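Long-range contacts in glucan-binding protein C, GbpC (Streptococcus mutans UA159, PDB 5UQZ), which probably binds glucan at the streptococcal cell wall, carries a calcium ion in its beta-supersandwich domain, and is thought to mediate both sucrose-dependent and sucrose-independent adherence: residues 219-224 with 329-334; 64-69 with 174-179; 243-248 with 306-311; 247-252 with 333-338. All coordinates share one frame; numbering follows the deposited sequence.

In the fold
The four contacts join loops and short strands of the beta-supersandwich domain. Contacts 1 and 4 share Ser333 and Ala334 and have centres about 10 Å apart; Val335 of contact 4 packs against Ile219, Met220 and Ser221 of contact 1. Contact 2 adjoins contact 1, its centre also about 10 Å away, where Ser333 OG meets Phe66 N at 2.8 Å. Contact 3 is nested inside the loop closed by contact 1, and both reach the sheet of strands 219-222, 303-306 and 245-247. Calcium is bound by Ser224 in contact 1; the side chain of Ala336 in contact 4 lies about 12 Å from the ion.

Contact 1: residues 219-224 with 329-334; sequences IMSLSS and FATNSA. With CA (calcium ion), chain B.
Ser221 and Asn332 hold the centre of this contact between strand 219-222 and the chain that follows strand 325-329. From Ser221, CB rests 3.5 Å from Ala334 O, and OG, set between the backbone N and the carbonyl carbon (chi1 62°), is directed at the side chain and carbonyl of Asn332. There OG lies 2.9 Å from Asn332 OD1 and somewhat farther from Asn332 O, two acceptors for one proton, while a water donates to OG and also joins Ser223 N to Ala330 O. The backbone of Ser221 is gripped as well: its N donates to Asn332 O at 2.8 Å, with an N-H...O angle of 163°, and its carbonyl O receives Thr331 OG1 at 2.8 Å, in the carbonyl plane. Asn332 OD1 is itself fixed by accepting from Ala334 N at 3.0 Å, and its ND2 reaches Thr177 O.

On the buried side, Leu222 CD2 comes to the edge of the Phe329 ring, 3.7 Å from CZ, and the ring also stacks with Phe314. Met220 bends at chi3 to bring CE 3.7 Å from Thr331 OG1.

Past Ser223 the segment reaches calcium, which Ser224 binds through both O and OG (2.4 Å for O), together with four waters, Asn226 and Glu237. The contact joins an Asx turn at Asn332 to an edge strand, 219-222, whose following loop supplies Ser224 to the calcium site.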
loop_
_atom_site.group_PDB
_atom_site.type_symbol
_atom_site.label_atom_id
_atom_site.label_comp_id
_atom_site.label_asym_id
_atom_site.label_seq_id
_atom_site.Cartn_x
_atom_site.Cartn_y
_atom_site.Cartn_z
ATOM N N ILE A 219 2.854 -9.626 13.867
ATOM C CA ILE A 219 2.574 -8.219 13.618
ATOM C C ILE A 219 2.583 -8.033 12.109
ATOM O O ILE A 219 3.582 -8.336 11.440
ATOM C CB ILE A 219 3.567 -7.279 14.318
ATOM C CG1 ILE A 219 3.799 -7.675 15.794
ATOM C CG2 ILE A 219 3.030 -5.827 14.219
ATOM C CD1 ILE A 219 2.557 -7.800 16.634
ATOM N N MET A 220 1.476 -7.569 11.555
ATOM C CA MET A 220 1.332 -7.483 10.111
ATOM C C MET A 220 1.041 -6.053 9.683
ATOM O O MET A 220 0.390 -5.271 10.385
ATOM C CB MET A 220 0.243 -8.428 9.645
ATOM C CG MET A 220 0.645 -9.865 9.968
ATOM S SD MET A 220 -0.311 -11.122 9.157
ATOM C CE MET A 220 0.329 -10.918 7.496
ATOM N N SER A 221 1.495 -5.729 8.498
ATOM C CA SER A 221 1.378 -4.384 7.966
ATOM C C SER A 221 -0.007 -4.146 7.389
ATOM O O SER A 221 -0.616 -5.032 6.786
ATOM C CB SER A 221 2.420 -4.195 6.871
ATOM O OG SER A 221 2.195 -5.100 5.806
ATOM N N LEU A 222 -0.481 -2.910 7.525
ATOM C CA LEU A 222 -1.658 -2.409 6.821
ATOM C C LEU A 222 -1.229 -1.048 6.266
ATOM O O LEU A 222 -1.696 0.035 6.669
ATOM C CB LEU A 222 -2.858 -2.299 7.780
ATOM C CG LEU A 222 -3.282 -3.671 8.343
ATOM C CD1 LEU A 222 -4.257 -3.538 9.483
ATOM C CD2 LEU A 222 -3.829 -4.617 7.260
ATOM N N SER A 223 -0.309 -1.102 5.312
ATOM C CA SER A 223 0.274 0.097 4.746
ATOM C C SER A 223 -0.583 0.651 3.614
ATOM O O SER A 223 -1.547 0.034 3.154
ATOM C CB SER A 223 1.659 -0.229 4.211
ATOM O OG SER A 223 2.498 -0.715 5.257
ATOM N N SER A 224 -0.219 1.860 3.169
ATOM C CA SER A 224 -0.768 2.404 1.939
ATOM C C SER A 224 -2.302 2.530 2.004
ATOM O O SER A 224 -3.030 2.200 1.075
ATOM C CB SER A 224 -0.324 1.563 0.746
ATOM O OG SER A 224 -0.695 2.150 -0.484
ATOM N N PHE A 329 -3.828 -4.137 -2.270
ATOM C CA PHE A 329 -3.817 -4.393 -0.837
ATOM C C PHE A 329 -2.836 -5.509 -0.583
ATOM O O PHE A 329 -3.029 -6.624 -1.073
ATOM C CB PHE A 329 -5.210 -4.819 -0.342
ATOM C CG PHE A 329 -5.220 -5.057 1.126
ATOM C CD1 PHE A 329 -5.351 -3.998 2.004
ATOM C CD2 PHE A 329 -5.014 -6.331 1.637
ATOM C CE1 PHE A 329 -5.271 -4.218 3.388
ATOM C CE2 PHE A 329 -4.953 -6.535 3.004
ATOM C CZ PHE A 329 -5.083 -5.484 3.880
ATOM N N ALA A 330 -1.834 -5.230 0.230
ATOM C CA ALA A 330 -0.876 -6.230 0.630
ATOM C C ALA A 330 -0.799 -6.240 2.143
ATOM O O ALA A 330 -0.970 -5.197 2.796
ATOM C CB ALA A 330 0.508 -6.021 0.018
ATOM N N THR A 331 -0.583 -7.412 2.710
ATOM C CA THR A 331 -0.241 -7.455 4.134
ATOM C C THR A 331 0.835 -8.508 4.322
ATOM O O THR A 331 0.827 -9.562 3.692
ATOM C CB THR A 331 -1.511 -7.722 5.022
ATOM O OG1 THR A 331 -1.102 -7.726 6.407
ATOM C CG2 THR A 331 -2.125 -9.071 4.705
ATOM N N ASN A 332 1.783 -8.212 5.178
ATOM C CA ASN A 332 3.001 -9.007 5.343
ATOM C C ASN A 332 3.630 -8.529 6.656
ATOM O O ASN A 332 3.041 -7.724 7.376
ATOM C CB ASN A 332 3.877 -8.855 4.108
ATOM C CG ASN A 332 4.058 -7.434 3.762
ATOM O OD1 ASN A 332 4.443 -6.606 4.636
ATOM N ND2 ASN A 332 3.707 -7.077 2.540
ATOM N N SER A 333 4.829 -8.992 6.963
ATOM C CA SER A 333 5.458 -8.609 8.229
ATOM C C SER A 333 6.227 -7.317 8.154
ATOM O O SER A 333 6.751 -6.882 9.183
ATOM C CB SER A 333 6.372 -9.716 8.734
ATOM O OG SER A 333 7.437 -9.968 7.833
ATOM N N ALA A 334 6.275 -6.662 6.988
ATOM C CA ALA A 334 7.084 -5.446 6.842
ATOM C C ALA A 334 6.267 -4.213 7.210
ATOM O O ALA A 334 5.762 -3.461 6.368
ATOM C CB ALA A 334 7.625 -5.369 5.436
HETATM CA CA CA B . -3.018 2.108 -1.284
HETATM O O HOH W 1 0.743 -3.532 4.035
HETATM O O HOH W 2 -1.376 -2.389 0.995
HETATM O O HOH W 3 4.696 -1.927 4.454
HETATM O O HOH W 4 -2.485 -2.985 3.586
HETATM O O HOH W 5 -1.496 2.840 -3.073
HETATM O O HOH W 6 -4.194 3.035 -3.365
HETATM O O HOH W 7 -2.945 0.681 -3.307
HETATM O O HOH W 8 -3.238 -0.136 -0.534
#

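Contact 2: residues 64-69 with 174-179; sequences LVFINE and HDPTKT
With CG anti to the backbone N (chi1 180°), Phe66 extends its ring toward Thr177, whose OG1 lies between backbone N and carbonyl carbon (chi1 70°), putting CG2 beside the N and over the ring. Asp175 carries its carboxylate to Glu69. The acid forms an Asx turn in the loop between strands 167-172 and 180-184, and this turn docks on the chain that leaves strand 64-65.

Asp175 OD1 accepts from Thr177 N at 2.9 Å and from Thr177 OG1 at 2.7 Å, both donors approaching from the same face of the carboxylate. The other oxygen, OD2, takes the backbone N-H of Glu69 at 3.0 Å, out of the plane on the opposite face, so the carboxylate is held from both faces. One side chain therefore braces its own turn and holds the neighbouring chain. Glu69 turns its carboxylate elsewhere, to Ser142 OG and the backbone N atoms of Val140 and Asn141, while its CB lies 3.5 Å from Asp175 OD1.

Pro176 adds apolar contact, its CG approaching the Phe66 ring obliquely, 4.0 Å from CZ. Thr177 CG2 sits 3.6 Å from the centroid of the Phe66 ring, 10° off the normal, in a CH-pi contact.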
loop_
_atom_site.group_PDB
_atom_site.type_symbol
_atom_site.label_atom_id
_atom_site.label_comp_id
_atom_site.label_asym_id
_atom_site.label_seq_id
_atom_site.Cartn_x
_atom_site.Cartn_y
_atom_site.Cartn_z
ATOM N N LEU A 64 6.878 -12.909 13.505
ATOM C CA LEU A 64 6.554 -13.325 12.148
ATOM C C LEU A 64 7.592 -12.724 11.203
ATOM O O LEU A 64 7.837 -11.515 11.234
ATOM C CB LEU A 64 5.171 -12.819 11.757
ATOM C CG LEU A 64 4.750 -13.204 10.315
ATOM C CD1 LEU A 64 4.503 -14.693 10.184
ATOM C CD2 LEU A 64 3.458 -12.443 9.960
ATOM N N VAL A 65 8.155 -13.567 10.338
ATOM C CA VAL A 65 8.962 -13.134 9.206
ATOM C C VAL A 65 8.229 -13.633 7.967
ATOM O O VAL A 65 8.171 -14.841 7.728
ATOM C CB VAL A 65 10.405 -13.676 9.287
ATOM C CG1 VAL A 65 11.191 -13.189 8.085
ATOM C CG2 VAL A 65 11.063 -13.272 10.619
ATOM N N PHE A 66 7.634 -12.720 7.219
ATOM C CA PHE A 66 6.777 -13.067 6.091
ATOM C C PHE A 66 6.801 -11.857 5.170
ATOM O O PHE A 66 5.910 -11.006 5.174
ATOM C CB PHE A 66 5.380 -13.375 6.606
ATOM C CG PHE A 66 4.388 -13.749 5.504
ATOM C CD1 PHE A 66 4.628 -14.827 4.652
ATOM C CD2 PHE A 66 3.224 -13.044 5.348
ATOM C CE1 PHE A 66 3.691 -15.159 3.664
ATOM C CE2 PHE A 66 2.294 -13.384 4.384
ATOM C CZ PHE A 66 2.532 -14.448 3.566
ATOM N N ILE A 67 7.880 -11.751 4.410
ATOM C CA ILE A 67 8.130 -10.529 3.660
ATOM C C ILE A 67 8.457 -10.730 2.215
ATOM O O ILE A 67 8.217 -9.833 1.397
ATOM C CB ILE A 67 9.162 -9.639 4.325
ATOM C CG1 ILE A 67 9.360 -8.340 3.554
ATOM C CG2 ILE A 67 10.354 -10.315 4.474
ATOM C CD1 ILE A 67 7.947 -7.680 3.156
ATOM N N ASN A 68 9.037 -11.847 1.868
ATOM C CA ASN A 68 9.524 -12.019 0.491
ATOM C C ASN A 68 9.409 -13.493 0.144
ATOM O O ASN A 68 10.132 -14.270 0.743
ATOM C CB ASN A 68 11.025 -11.551 0.525
ATOM C CG ASN A 68 11.845 -11.877 -0.713
ATOM O OD1 ASN A 68 11.463 -11.535 -1.830
ATOM N ND2 ASN A 68 13.055 -12.453 -0.497
ATOM N N GLU A 69 8.537 -13.877 -0.798
ATOM C CA GLU A 69 8.398 -15.284 -1.179
ATOM C C GLU A 69 8.327 -15.364 -2.691
ATOM O O GLU A 69 7.289 -15.680 -3.289
ATOM C CB GLU A 69 7.180 -15.925 -0.505
ATOM C CG GLU A 69 7.406 -16.128 1.008
ATOM C CD GLU A 69 8.561 -17.094 1.321
ATOM O OE1 GLU A 69 9.053 -17.822 0.424
ATOM O OE2 GLU A 69 8.991 -17.140 2.508
ATOM N N HIS A 174 1.613 -14.480 -7.308
ATOM C CA HIS A 174 2.005 -15.806 -6.829
ATOM C C HIS A 174 2.759 -15.714 -5.506
ATOM O O HIS A 174 2.767 -16.687 -4.753
ATOM C CB HIS A 174 2.769 -16.596 -7.886
ATOM C CG HIS A 174 4.129 -16.072 -8.184
ATOM N ND1 HIS A 174 5.237 -16.526 -7.509
ATOM C CD2 HIS A 174 4.557 -15.132 -9.050
ATOM C CE1 HIS A 174 6.302 -15.883 -7.965
ATOM N NE2 HIS A 174 5.917 -15.059 -8.922
ATOM N N ASP A 175 3.380 -14.555 -5.219
ATOM C CA ASP A 175 4.012 -14.311 -3.928
ATOM C C ASP A 175 2.945 -13.788 -2.962
ATOM O O ASP A 175 2.455 -12.660 -3.136
ATOM C CB ASP A 175 5.151 -13.302 -4.107
ATOM C CG ASP A 175 5.865 -12.960 -2.789
ATOM O OD1 ASP A 175 5.324 -13.224 -1.706
ATOM O OD2 ASP A 175 6.960 -12.374 -2.845
ATOM N N PRO A 176 2.572 -14.558 -1.923
ATOM C CA PRO A 176 1.447 -14.145 -1.071
ATOM C C PRO A 176 1.737 -12.885 -0.280
ATOM O O PRO A 176 0.794 -12.265 0.233
ATOM C CB PRO A 176 1.234 -15.353 -0.123
ATOM C CG PRO A 176 2.585 -16.001 -0.093
ATOM C CD PRO A 176 3.168 -15.831 -1.474
ATOM N N THR A 177 3.002 -12.483 -0.119
ATOM C CA THR A 177 3.303 -11.251 0.592
ATOM C C THR A 177 2.944 -10.037 -0.222
ATOM O O THR A 177 2.951 -8.922 0.335
ATOM C CB THR A 177 4.787 -11.216 1.014
ATOM O OG1 THR A 177 5.615 -11.054 -0.128
ATOM C CG2 THR A 177 5.181 -12.407 1.853
ATOM N N LYS A 178 2.614 -10.208 -1.519
ATOM C CA LYS A 178 2.129 -9.106 -2.353
ATOM C C LYS A 178 0.604 -9.097 -2.421
ATOM O O LYS A 178 0.011 -8.111 -2.846
ATOM C CB LYS A 178 2.717 -9.246 -3.759
ATOM C CG LYS A 178 4.226 -9.037 -3.786
ATOM C CD LYS A 178 4.799 -9.411 -5.157
ATOM C CE LYS A 178 4.278 -8.593 -6.321
ATOM N NZ LYS A 178 4.941 -9.097 -7.561
ATOM N N THR A 179 -0.051 -10.186 -2.001
ATOM C CA THR A 179 -1.501 -10.286 -1.839
ATOM C C THR A 179 -2.250 -10.033 -3.144
ATOM O O THR A 179 -2.124 -10.860 -4.038
ATOM C CB THR A 179 -1.995 -9.463 -0.636
ATOM O OG1 THR A 179 -1.049 -9.505 0.452
ATOM C CG2 THR A 179 -3.328 -9.977 -0.142
#

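Contact 3: residues 243-248 with 306-311; sequences DNEFVK and TYKGEP
Asn244 reaches across to the loop of residues 306-311 with both ends of its amide. OD1 accepts from Lys308 N at 2.8 Å, and ND2 donates to Glu310 O at 2.9 Å along an almost straight N-H...O line (179°), with the acceptor in the amide plane though the donor stands above the plane of the Glu310 carbonyl. Just beyond lies the end of an antiparallel ladder: Glu245 and Thr306 are a hydrogen-bonded pair joining edge strand 245-247 to strand 303-306, with Glu245 N to Thr306 O at 3.1 Å and Thr306 N to Glu245 O at 2.8 Å.

ND2 also donates to Leu241 O, which helps fix the amide, and the Tyr307 ring lies alongside it, amide and ring planes 32° apart. The hydroxyl of Tyr307 is bound to Ile201 O. Gly309 N sits over the centre of one face of that ring.

Farther out, the extended chains of Glu245 and Lys308 meet in a weak salt bridge, while Asp243 brings its carboxylate near that of Glu310, two like charges that probably disfavour each other. A water bridges the two segments, accepting from Asp243 N at 2.9 Å and donating to Pro311 O at 2.7 Å.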
loop_
_atom_site.group_PDB
_atom_site.type_symbol
_atom_site.label_atom_id
_atom_site.label_comp_id
_atom_site.label_asym_id
_atom_site.label_seq_id
_atom_site.Cartn_x
_atom_site.Cartn_y
_atom_site.Cartn_z
ATOM N N ASP A 243 -11.645 -9.277 14.859
ATOM C CA ASP A 243 -11.077 -9.648 16.146
ATOM C C ASP A 243 -9.564 -9.467 16.255
ATOM O O ASP A 243 -8.980 -9.712 17.329
ATOM C CB ASP A 243 -11.494 -11.086 16.470
ATOM C CG ASP A 243 -11.314 -11.436 17.939
ATOM O OD1 ASP A 243 -11.614 -10.576 18.801
ATOM O OD2 ASP A 243 -10.853 -12.535 18.211
ATOM N N ASN A 244 -8.911 -9.010 15.197
ATOM C CA ASN A 244 -7.482 -8.674 15.274
ATOM C C ASN A 244 -7.327 -7.313 15.925
ATOM O O ASN A 244 -8.298 -6.571 16.071
ATOM C CB ASN A 244 -6.903 -8.712 13.878
ATOM C CG ASN A 244 -7.212 -10.040 13.215
ATOM O OD1 ASN A 244 -6.658 -11.084 13.599
ATOM N ND2 ASN A 244 -8.067 -10.032 12.182
ATOM N N GLU A 245 -6.108 -6.979 16.343
ATOM C CA GLU A 245 -5.879 -5.801 17.179
ATOM C C GLU A 245 -5.100 -4.731 16.430
ATOM O O GLU A 245 -4.020 -4.994 15.917
ATOM C CB GLU A 245 -5.146 -6.211 18.440
ATOM C CG GLU A 245 -4.977 -5.113 19.411
ATOM C CD GLU A 245 -4.510 -5.595 20.771
ATOM O OE1 GLU A 245 -4.276 -4.686 21.611
ATOM O OE2 GLU A 245 -4.408 -6.837 20.995
ATOM N N PHE A 246 -5.586 -3.489 16.458
ATOM C CA PHE A 246 -4.897 -2.389 15.795
ATOM C C PHE A 246 -3.625 -2.024 16.546
ATOM O O PHE A 246 -3.632 -1.950 17.770
ATOM C CB PHE A 246 -5.824 -1.163 15.764
ATOM C CG PHE A 246 -5.213 0.073 15.158
ATOM C CD1 PHE A 246 -4.544 0.049 13.947
ATOM C CD2 PHE A 246 -5.431 1.304 15.770
ATOM C CE1 PHE A 246 -4.074 1.208 13.377
ATOM C CE2 PHE A 246 -4.945 2.476 15.202
ATOM C CZ PHE A 246 -4.254 2.428 14.013
ATOM N N VAL A 247 -2.542 -1.790 15.804
ATOM C CA VAL A 247 -1.313 -1.220 16.310
ATOM C C VAL A 247 -1.123 0.130 15.616
ATOM O O VAL A 247 -0.853 0.193 14.399
ATOM C CB VAL A 247 -0.123 -2.158 16.078
ATOM C CG1 VAL A 247 1.144 -1.481 16.566
ATOM C CG2 VAL A 247 -0.358 -3.507 16.793
ATOM N N LYS A 248 -1.256 1.218 16.388
ATOM C CA LYS A 248 -1.126 2.557 15.841
ATOM C C LYS A 248 0.338 2.844 15.520
ATOM O O LYS A 248 1.241 2.601 16.335
ATOM C CB LYS A 248 -1.665 3.532 16.900
ATOM C CG LYS A 248 -1.405 5.023 16.593
ATOM C CD LYS A 248 -2.185 5.507 15.388
ATOM C CE LYS A 248 -1.758 6.902 14.887
ATOM N NZ LYS A 248 -1.684 7.887 15.892
ATOM N N THR A 306 -1.866 -6.659 15.271
ATOM C CA THR A 306 -1.551 -7.987 15.804
ATOM C C THR A 306 -2.569 -8.932 15.200
ATOM O O THR A 306 -3.782 -8.819 15.489
ATOM C CB THR A 306 -1.614 -7.985 17.326
ATOM O OG1 THR A 306 -0.645 -7.059 17.837
ATOM C CG2 THR A 306 -1.317 -9.377 17.854
ATOM N N TYR A 307 -2.108 -9.739 14.266
ATOM C CA TYR A 307 -2.970 -10.648 13.537
ATOM C C TYR A 307 -3.128 -11.927 14.342
ATOM O O TYR A 307 -2.148 -12.631 14.641
ATOM C CB TYR A 307 -2.359 -10.934 12.157
ATOM C CG TYR A 307 -3.216 -11.907 11.362
ATOM C CD1 TYR A 307 -4.522 -11.578 11.022
ATOM C CD2 TYR A 307 -2.747 -13.182 11.006
ATOM C CE1 TYR A 307 -5.344 -12.491 10.362
ATOM C CE2 TYR A 307 -3.532 -14.069 10.338
ATOM C CZ TYR A 307 -4.813 -13.739 10.010
ATOM O OH TYR A 307 -5.648 -14.619 9.365
ATOM N N LYS A 308 -4.381 -12.223 14.696
ATOM C CA LYS A 308 -4.687 -13.339 15.597
ATOM C C LYS A 308 -5.274 -14.528 14.837
ATOM O O LYS A 308 -5.752 -15.480 15.452
ATOM C CB LYS A 308 -5.655 -12.872 16.677
ATOM C CG LYS A 308 -4.962 -11.833 17.584
ATOM C CD LYS A 308 -5.954 -11.323 18.660
ATOM C CE LYS A 308 -5.295 -10.256 19.515
ATOM N NZ LYS A 308 -6.137 -9.717 20.626
ATOM N N GLY A 309 -5.253 -14.491 13.516
ATOM C CA GLY A 309 -5.758 -15.615 12.750
ATOM C C GLY A 309 -7.206 -15.520 12.354
ATOM O O GLY A 309 -7.699 -16.451 11.732
ATOM N N GLU A 310 -7.847 -14.416 12.560
ATOM C CA GLU A 310 -9.267 -14.254 12.305
ATOM C C GLU A 310 -9.504 -13.340 11.108
ATOM O O GLU A 310 -8.641 -12.532 10.744
ATOM C CB GLU A 310 -9.889 -13.670 13.575
ATOM C CG GLU A 310 -9.733 -14.649 14.760
ATOM C CD GLU A 310 -10.985 -14.842 15.595
ATOM O OE1 GLU A 310 -12.077 -14.269 15.342
ATOM O OE2 GLU A 310 -10.862 -15.598 16.570
ATOM N N PRO A 311 -10.659 -13.433 10.465
ATOM C CA PRO A 311 -10.868 -12.648 9.214
ATOM C C PRO A 311 -10.836 -11.134 9.459
ATOM O O PRO A 311 -11.145 -10.621 10.557
ATOM C CB PRO A 311 -12.270 -13.085 8.761
ATOM C CG PRO A 311 -12.423 -14.472 9.371
ATOM C CD PRO A 311 -11.749 -14.403 10.734
HETATM O O HOH W 9 -12.334 -11.259 12.923
#

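Contact 4: residues 247-252 with 333-338; sequences VKIPGS and SAVAVP
Ile249 projects toward residues 335-338 and makes the close part of this contact with its two branches. CG1 lies beside the backbone N (chi1 -59°), and the chain then turns to carry Ile249 CD1 to 3.7 Å from Val335 CG1; the two side chains pass at an angle to each other. The other branch, CG2, anti to the backbone N, meets Ala336 O at 3.5 Å and Pro338 CD at 3.9 Å. Ile249 therefore spans the backbone from Val335 to Pro338, with Val337 CG1 more distant, 4.3 Å from its CD1. Strand 303-306 closes in on this part too, with Ala304 touching both Ile249 and Val335.

The second half of the contact is looser. Pro250 and Pro338 bring their rings no nearer than 4.4 Å, CD to CD, and the closer approach is that of Pro338 CG to the carbonyl O of Pro250, at 3.5 Å. Here the chain bends away in a type II turn from Ile249 to Ser252, closed by Ser252 N to Ile249 O at 3.1 Å, and Gly251 at its corner, with positive phi, is exposed. The long helix 3-51 packs along the proline end, with Tyr45 against Pro250 and Val337, and Ala41 against Pro338.

Residues 247-252 and 333-338 are thus held together by apolar packing, without direct hydrogen bonds between them. Cohesion of this loop-to-loop junction therefore probably comes from apolar burial, which has to pay for leaving the carbonyl O of Ala336 buried without a polar partner in the model.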
loop_
_atom_site.group_PDB
_atom_site.type_symbol
_atom_site.label_atom_id
_atom_site.label_comp_id
_atom_site.label_asym_id
_atom_site.label_seq_id
_atom_site.Cartn_x
_atom_site.Cartn_y
_atom_site.Cartn_z
ATOM N N VAL A 247 -2.542 -1.790 15.804
ATOM C CA VAL A 247 -1.313 -1.220 16.310
ATOM C C VAL A 247 -1.123 0.130 15.616
ATOM O O VAL A 247 -0.853 0.193 14.399
ATOM C CB VAL A 247 -0.123 -2.158 16.078
ATOM C CG1 VAL A 247 1.144 -1.481 16.566
ATOM C CG2 VAL A 247 -0.358 -3.507 16.793
ATOM N N LYS A 248 -1.256 1.218 16.388
ATOM C CA LYS A 248 -1.126 2.557 15.841
ATOM C C LYS A 248 0.338 2.844 15.520
ATOM O O LYS A 248 1.241 2.601 16.335
ATOM C CB LYS A 248 -1.665 3.532 16.900
ATOM C CG LYS A 248 -1.405 5.023 16.593
ATOM C CD LYS A 248 -2.185 5.507 15.388
ATOM C CE LYS A 248 -1.758 6.902 14.887
ATOM N NZ LYS A 248 -1.684 7.887 15.892
ATOM N N ILE A 249 0.591 3.454 14.367
ATOM C CA ILE A 249 1.948 3.826 13.956
ATOM C C ILE A 249 2.170 5.296 14.309
ATOM O O ILE A 249 1.375 6.141 13.891
ATOM C CB ILE A 249 2.160 3.598 12.458
ATOM C CG1 ILE A 249 1.915 2.112 12.062
ATOM C CG2 ILE A 249 3.557 4.091 12.043
ATOM C CD1 ILE A 249 2.869 1.182 12.631
ATOM N N PRO A 250 3.163 5.632 15.131
ATOM C CA PRO A 250 3.344 7.049 15.530
ATOM C C PRO A 250 3.528 7.951 14.325
ATOM O O PRO A 250 4.250 7.621 13.385
ATOM C CB PRO A 250 4.620 7.034 16.383
ATOM C CG PRO A 250 4.991 5.666 16.511
ATOM C CD PRO A 250 4.189 4.729 15.682
ATOM N N GLY A 251 2.840 9.090 14.349
ATOM C CA GLY A 251 2.913 10.062 13.267
ATOM C C GLY A 251 2.089 9.714 12.058
ATOM O O GLY A 251 2.083 10.508 11.103
ATOM N N SER A 252 1.442 8.564 12.028
ATOM C CA SER A 252 0.663 8.201 10.853
ATOM C C SER A 252 -0.648 8.973 10.785
ATOM O O SER A 252 -1.238 9.348 11.819
ATOM C CB SER A 252 0.359 6.711 10.909
ATOM O OG SER A 252 -0.462 6.374 9.814
ATOM N N SER A 333 4.829 -8.992 6.963
ATOM C CA SER A 333 5.458 -8.609 8.229
ATOM C C SER A 333 6.227 -7.317 8.154
ATOM O O SER A 333 6.751 -6.882 9.183
ATOM C CB SER A 333 6.372 -9.716 8.734
ATOM O OG SER A 333 7.437 -9.968 7.833
ATOM N N ALA A 334 6.275 -6.662 6.988
ATOM C CA ALA A 334 7.084 -5.446 6.842
ATOM C C ALA A 334 6.267 -4.213 7.210
ATOM O O ALA A 334 5.762 -3.461 6.368
ATOM C CB ALA A 334 7.625 -5.369 5.436
ATOM N N VAL A 335 6.119 -4.016 8.496
ATOM C CA VAL A 335 5.404 -2.862 9.014
ATOM C C VAL A 335 6.184 -1.591 8.712
ATOM O O VAL A 335 7.397 -1.528 8.920
ATOM C CB VAL A 335 5.168 -3.065 10.521
ATOM C CG1 VAL A 335 4.464 -1.836 11.133
ATOM C CG2 VAL A 335 4.366 -4.348 10.786
ATOM N N ALA A 336 5.475 -0.556 8.253
ATOM C CA ALA A 336 6.061 0.744 7.922
ATOM C C ALA A 336 6.070 1.607 9.187
ATOM O O ALA A 336 5.013 2.038 9.665
ATOM C CB ALA A 336 5.203 1.401 6.840
ATOM N N VAL A 337 7.266 1.880 9.697
ATOM C CA VAL A 337 7.433 2.695 10.911
ATOM C C VAL A 337 8.266 3.923 10.578
ATOM O O VAL A 337 8.997 3.942 9.574
ATOM C CB VAL A 337 8.074 1.897 12.067
ATOM C CG1 VAL A 337 7.142 0.765 12.490
ATOM C CG2 VAL A 337 9.453 1.411 11.665
ATOM N N PRO A 338 8.196 4.967 11.395
ATOM C CA PRO A 338 9.080 6.124 11.157
ATOM C C PRO A 338 10.544 5.729 11.269
ATOM O O PRO A 338 10.919 4.918 12.115
ATOM C CB PRO A 338 8.710 7.080 12.283
ATOM C CG PRO A 338 7.582 6.562 12.973
ATOM C CD PRO A 338 7.315 5.148 12.569
#